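PDB 3LJX: MmoQ Response regulator from Methylococcus capsulatus, which probably acts as a diguanylate cyclase response regulator, making cyclic di-GMP from two GTP, with this chain covering its HDOD domain. Local coordinates for residues Asp13-Ile25 / Arg97-Trp110. Sequence-based numbering, arbitrary orientation.
Sequences DSLPTASRTAAAI and REGRCEAFDYAAYW
Ala-18 lies on the indole of Trp-110, at the place where the loop before helix 19-29 meets the start of helix 106-125 in the HDOD domain. Ala-18 CB sits 3.9 Å from the centre of the six-membered ring of Trp-110, over the face, in a CH-pi contact. Trp-110 CG stands anti to its carbonyl carbon (chi1 -77°), which turns the indole toward the loop at Ala-18. Pro-16 fills the buried inner side. Pro-16 CG reaches Tyr-106 CE2 at 4.1 Å and also touches Trp-110 CZ2, and Thr-151 of helix 144-152 touches the same proline. A water joins Pro-16 O to Trp-110 NE1, 2.8 Å from each. With Trp-110 cut back to an alanine, Ala-18 would probably lose its ring cover and the water its indole partner. The outer side is looser. Arg-97 and Glu-98 are poorly ordered there. The Arg-97 chain bends twice to lie along Pro-16 and Thr-17, with Arg-97 CD 3.4 Å from Pro-16 CB. Glu-98 OE1 accepts from Ser-19 N at 2.7 Å, nearly straight but from above the carboxylate plane. Ser-19 OG donates to the anti lone pair of Glu-98 OE1 at 3.0 Å. Two donors at the first turn of helix 19-29 thus hold Glu-98 OE1, and the helix dipole would probably favour the acid's negative charge.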
loop_
_atom_site.group_PDB
_atom_site.type_symbol
_atom_site.label_atom_id
_atom_site.label_comp_id
_atom_site.label_asym_id
_atom_site.label_seq_id
_atom_site.Cartn_x
_atom_site.Cartn_y
_atom_site.Cartn_z
ATOM N N ASP A 13 -4.966 -10.294 8.761
ATOM C CA ASP A 13 -5.564 -11.493 8.190
ATOM C C ASP A 13 -6.943 -11.216 7.606
ATOM O O ASP A 13 -7.337 -11.838 6.632
ATOM C CB ASP A 13 -5.634 -12.616 9.227
ATOM C CG ASP A 13 -4.252 -13.090 9.677
ATOM O OD1 ASP A 13 -3.250 -12.821 8.974
ATOM O OD2 ASP A 13 -4.168 -13.740 10.743
ATOM N N SER A 14 -7.661 -10.260 8.184
ATOM C CA SER A 14 -9.056 -10.026 7.821
ATOM C C SER A 14 -9.240 -9.041 6.666
ATOM O O SER A 14 -10.368 -8.807 6.223
ATOM C CB SER A 14 -9.839 -9.507 9.031
ATOM O OG SER A 14 -9.513 -8.139 9.293
ATOM N N LEU A 15 -8.162 -8.432 6.189
ATOM C CA LEU A 15 -8.328 -7.466 5.097
ATOM C C LEU A 15 -8.751 -8.194 3.807
ATOM O O LEU A 15 -8.174 -9.225 3.446
ATOM C CB LEU A 15 -7.051 -6.648 4.879
ATOM C CG LEU A 15 -6.494 -5.862 6.087
ATOM C CD1 LEU A 15 -5.114 -5.300 5.764
ATOM C CD2 LEU A 15 -7.432 -4.734 6.533
ATOM N N PRO A 16 -9.770 -7.666 3.112
ATOM C CA PRO A 16 -10.269 -8.370 1.928
ATOM C C PRO A 16 -9.353 -8.228 0.718
ATOM O O PRO A 16 -8.457 -7.366 0.674
ATOM C CB PRO A 16 -11.602 -7.672 1.656
ATOM C CG PRO A 16 -11.363 -6.267 2.153
ATOM C CD PRO A 16 -10.518 -6.420 3.372
ATOM N N THR A 17 -9.592 -9.101 -0.254
ATOM C CA THR A 17 -8.963 -9.043 -1.564
ATOM C C THR A 17 -10.094 -8.976 -2.593
ATOM O O THR A 17 -11.177 -9.506 -2.344
ATOM C CB THR A 17 -8.143 -10.307 -1.801
ATOM O OG1 THR A 17 -7.066 -10.359 -0.859
ATOM C CG2 THR A 17 -7.587 -10.345 -3.234
ATOM N N ALA A 18 -9.865 -8.325 -3.735
ATOM C CA ALA A 18 -10.878 -8.290 -4.801
ATOM C C ALA A 18 -11.219 -9.703 -5.304
ATOM O O ALA A 18 -10.338 -10.554 -5.450
ATOM C CB ALA A 18 -10.424 -7.396 -5.969
ATOM N N SER A 19 -12.501 -9.947 -5.560
ATOM C CA SER A 19 -12.957 -11.257 -6.040
ATOM C C SER A 19 -12.198 -11.732 -7.268
ATOM O O SER A 19 -11.720 -12.863 -7.303
ATOM C CB SER A 19 -14.456 -11.238 -6.337
ATOM O OG SER A 19 -15.188 -11.160 -5.129
ATOM N N ARG A 20 -12.079 -10.865 -8.269
ATOM C CA ARG A 20 -11.399 -11.226 -9.513
ATOM C C ARG A 20 -9.914 -11.525 -9.290
ATOM O O ARG A 20 -9.356 -12.466 -9.853
ATOM C CB ARG A 20 -11.549 -10.107 -10.547
ATOM C CG ARG A 20 -10.820 -10.389 -11.856
ATOM C CD ARG A 20 -10.809 -9.170 -12.772
ATOM N NE ARG A 20 -10.085 -8.045 -12.180
ATOM C CZ ARG A 20 -9.894 -6.875 -12.784
ATOM N NH1 ARG A 20 -10.376 -6.667 -14.005
ATOM N NH2 ARG A 20 -9.222 -5.909 -12.169
ATOM N N THR A 21 -9.272 -10.699 -8.477
ATOM C CA THR A 21 -7.865 -10.880 -8.149
ATOM C C THR A 21 -7.647 -12.168 -7.327
ATOM O O THR A 21 -6.726 -12.949 -7.599
ATOM C CB THR A 21 -7.353 -9.654 -7.376
ATOM O OG1 THR A 21 -7.496 -8.490 -8.202
ATOM C CG2 THR A 21 -5.901 -9.831 -6.985
ATOM N N ALA A 22 -8.497 -12.393 -6.331
ATOM C CA ALA A 22 -8.411 -13.620 -5.555
ATOM C C ALA A 22 -8.563 -14.826 -6.483
ATOM O O ALA A 22 -7.743 -15.747 -6.449
ATOM C CB ALA A 22 -9.457 -13.646 -4.438
ATOM N N ALA A 23 -9.592 -14.815 -7.330
ATOM C CA ALA A 23 -9.813 -15.939 -8.249
ATOM C C ALA A 23 -8.549 -16.248 -9.029
ATOM O O ALA A 23 -8.142 -17.406 -9.135
ATOM C CB ALA A 23 -10.963 -15.651 -9.205
ATOM N N ALA A 24 -7.917 -15.207 -9.563
ATOM C CA ALA A 24 -6.706 -15.388 -10.359
ATOM C C ALA A 24 -5.504 -15.845 -9.524
ATOM O O ALA A 24 -4.654 -16.602 -10.002
ATOM C CB ALA A 24 -6.373 -14.122 -11.122
ATOM N N ILE A 25 -5.414 -15.367 -8.288
ATOM C CA ILE A 25 -4.319 -15.780 -7.426
ATOM C C ILE A 25 -4.484 -17.262 -7.100
ATOM O O ILE A 25 -3.526 -18.040 -7.211
ATOM C CB ILE A 25 -4.237 -14.925 -6.133
ATOM C CG1 ILE A 25 -3.663 -13.538 -6.443
ATOM C CG2 ILE A 25 -3.363 -15.612 -5.099
ATOM C CD1 ILE A 25 -3.849 -12.530 -5.320
ATOM N N ARG A 97 -16.875 -9.929 2.383
ATOM C CA ARG A 97 -15.435 -9.678 2.346
ATOM C C ARG A 97 -15.089 -8.362 1.638
ATOM O O ARG A 97 -14.620 -7.423 2.284
ATOM C CB ARG A 97 -14.690 -10.855 1.694
ATOM C CG ARG A 97 -13.182 -10.908 1.981
ATOM C CD ARG A 97 -12.339 -10.850 0.695
ATOM N NE ARG A 97 -11.973 -12.163 0.167
ATOM C CZ ARG A 97 -12.284 -12.606 -1.054
ATOM N NH1 ARG A 97 -12.979 -11.845 -1.897
ATOM N NH2 ARG A 97 -11.900 -13.817 -1.435
ATOM N N GLU A 98 -15.340 -8.287 0.326
ATOM C CA GLU A 98 -14.827 -7.182 -0.506
ATOM C C GLU A 98 -15.841 -6.157 -1.067
ATOM O O GLU A 98 -15.859 -5.914 -2.279
ATOM C CB GLU A 98 -13.957 -7.738 -1.663
ATOM C CG GLU A 98 -14.709 -8.372 -2.854
ATOM C CD GLU A 98 -14.470 -7.638 -4.191
ATOM O OE1 GLU A 98 -14.583 -8.271 -5.264
ATOM O OE2 GLU A 98 -14.170 -6.426 -4.175
ATOM N N GLY A 99 -16.637 -5.511 -0.211
ATOM C CA GLY A 99 -16.546 -5.627 1.231
ATOM C C GLY A 99 -17.715 -4.993 1.969
ATOM O O GLY A 99 -18.620 -4.404 1.374
ATOM N N ARG A 100 -17.682 -5.104 3.288
ATOM C CA ARG A 100 -18.812 -4.731 4.115
ATOM C C ARG A 100 -19.066 -3.222 4.252
ATOM O O ARG A 100 -20.213 -2.822 4.435
ATOM C CB ARG A 100 -18.698 -5.410 5.484
ATOM C CG ARG A 100 -19.018 -6.899 5.431
ATOM C CD ARG A 100 -18.603 -7.638 6.699
ATOM N NE ARG A 100 -19.133 -9.003 6.726
ATOM C CZ ARG A 100 -18.604 -10.034 6.066
ATOM N NH1 ARG A 100 -17.522 -9.863 5.313
ATOM N NH2 ARG A 100 -19.161 -11.238 6.153
ATOM N N CYS A 101 -18.026 -2.384 4.164
ATOM C CA CYS A 101 -18.214 -0.932 4.332
ATOM C C CYS A 101 -18.932 -0.297 3.137
ATOM O O CYS A 101 -18.320 0.005 2.103
ATOM C CB CYS A 101 -16.889 -0.208 4.601
ATOM S SG CYS A 101 -17.089 1.578 4.863
ATOM N N GLU A 102 -20.234 -0.085 3.300
ATOM C CA GLU A 102 -21.107 0.347 2.212
ATOM C C GLU A 102 -20.566 1.557 1.429
ATOM O O GLU A 102 -20.490 1.527 0.190
ATOM C CB GLU A 102 -22.512 0.630 2.767
ATOM C CG GLU A 102 -23.563 0.944 1.715
ATOM C CD GLU A 102 -24.976 0.955 2.284
ATOM O OE1 GLU A 102 -25.193 0.389 3.384
ATOM O OE2 GLU A 102 -25.876 1.523 1.624
ATOM N N ALA A 103 -20.179 2.609 2.150
ATOM C CA ALA A 103 -19.749 3.852 1.509
ATOM C C ALA A 103 -18.306 3.850 0.958
ATOM O O ALA A 103 -17.914 4.775 0.258
ATOM C CB ALA A 103 -19.972 5.043 2.451
ATOM N N PHE A 104 -17.525 2.817 1.260
ATOM C CA PHE A 104 -16.140 2.749 0.786
ATOM C C PHE A 104 -16.048 2.188 -0.634
ATOM O O PHE A 104 -16.549 1.097 -0.930
ATOM C CB PHE A 104 -15.276 1.911 1.732
ATOM C CG PHE A 104 -13.788 2.000 1.459
ATOM C CD1 PHE A 104 -13.085 3.181 1.720
ATOM C CD2 PHE A 104 -13.084 0.894 0.991
ATOM C CE1 PHE A 104 -11.710 3.267 1.490
ATOM C CE2 PHE A 104 -11.711 0.966 0.765
ATOM C CZ PHE A 104 -11.022 2.158 1.018
ATOM N N ASP A 105 -15.379 2.935 -1.504
ATOM C CA ASP A 105 -15.224 2.532 -2.893
ATOM C C ASP A 105 -14.056 1.555 -3.034
ATOM O O ASP A 105 -12.929 1.964 -3.298
ATOM C CB ASP A 105 -15.005 3.770 -3.770
ATOM C CG ASP A 105 -15.126 3.461 -5.253
ATOM O OD1 ASP A 105 -15.024 2.270 -5.630
ATOM O OD2 ASP A 105 -15.309 4.412 -6.049
ATOM N N TYR A 106 -14.329 0.267 -2.863
ATOM C CA TYR A 106 -13.276 -0.739 -2.873
ATOM C C TYR A 106 -12.589 -0.855 -4.237
ATOM O O TYR A 106 -11.359 -0.935 -4.319
ATOM C CB TYR A 106 -13.817 -2.093 -2.432
ATOM C CG TYR A 106 -14.176 -2.190 -0.949
ATOM C CD1 TYR A 106 -15.409 -1.749 -0.478
ATOM C CD2 TYR A 106 -13.290 -2.766 -0.035
ATOM C CE1 TYR A 106 -15.742 -1.867 0.880
ATOM C CE2 TYR A 106 -13.607 -2.885 1.310
ATOM C CZ TYR A 106 -14.832 -2.439 1.770
ATOM O OH TYR A 106 -15.139 -2.549 3.119
ATOM N N ALA A 107 -13.375 -0.869 -5.310
ATOM C CA ALA A 107 -12.778 -0.949 -6.633
ATOM C C ALA A 107 -11.825 0.230 -6.818
ATOM O O ALA A 107 -10.714 0.063 -7.324
ATOM C CB ALA A 107 -13.846 -0.959 -7.729
ATOM N N ALA A 108 -12.253 1.418 -6.392
ATOM C CA ALA A 108 -11.421 2.602 -6.574
ATOM C C ALA A 108 -10.151 2.447 -5.755
ATOM O O ALA A 108 -9.049 2.751 -6.225
ATOM C CB ALA A 108 -12.175 3.897 -6.187
ATOM N N TYR A 109 -10.308 1.963 -4.530
ATOM C CA TYR A 109 -9.157 1.793 -3.661
ATOM C C TYR A 109 -8.153 0.833 -4.305
ATOM O O TYR A 109 -6.958 1.118 -4.345
ATOM C CB TYR A 109 -9.560 1.305 -2.268
ATOM C CG TYR A 109 -8.379 0.765 -1.511
ATOM C CD1 TYR A 109 -7.490 1.619 -0.861
ATOM C CD2 TYR A 109 -8.115 -0.597 -1.496
ATOM C CE1 TYR A 109 -6.380 1.121 -0.191
ATOM C CE2 TYR A 109 -7.013 -1.111 -0.826
ATOM C CZ TYR A 109 -6.148 -0.253 -0.179
ATOM O OH TYR A 109 -5.046 -0.779 0.467
ATOM N N TRP A 110 -8.629 -0.291 -4.832
ATOM C CA TRP A 110 -7.700 -1.278 -5.382
ATOM C C TRP A 110 -7.073 -0.776 -6.664
ATOM O O TRP A 110 -5.898 -1.017 -6.929
ATOM C CB TRP A 110 -8.363 -2.645 -5.593
ATOM C CG TRP A 110 -8.528 -3.399 -4.295
ATOM C CD1 TRP A 110 -7.572 -3.601 -3.339
ATOM C CD2 TRP A 110 -9.712 -4.035 -3.810
ATOM N NE1 TRP A 110 -8.089 -4.311 -2.290
ATOM C CE2 TRP A 110 -9.403 -4.593 -2.556
ATOM C CE3 TRP A 110 -11.006 -4.193 -4.327
ATOM C CZ2 TRP A 110 -10.342 -5.306 -1.796
ATOM C CZ3 TRP A 110 -11.945 -4.901 -3.570
ATOM C CH2 TRP A 110 -11.605 -5.440 -2.318
HETATM O O HOH W 1 -6.452 -6.071 -0.811
HETATM O O HOH W 2 -13.269 -7.994 -8.287
#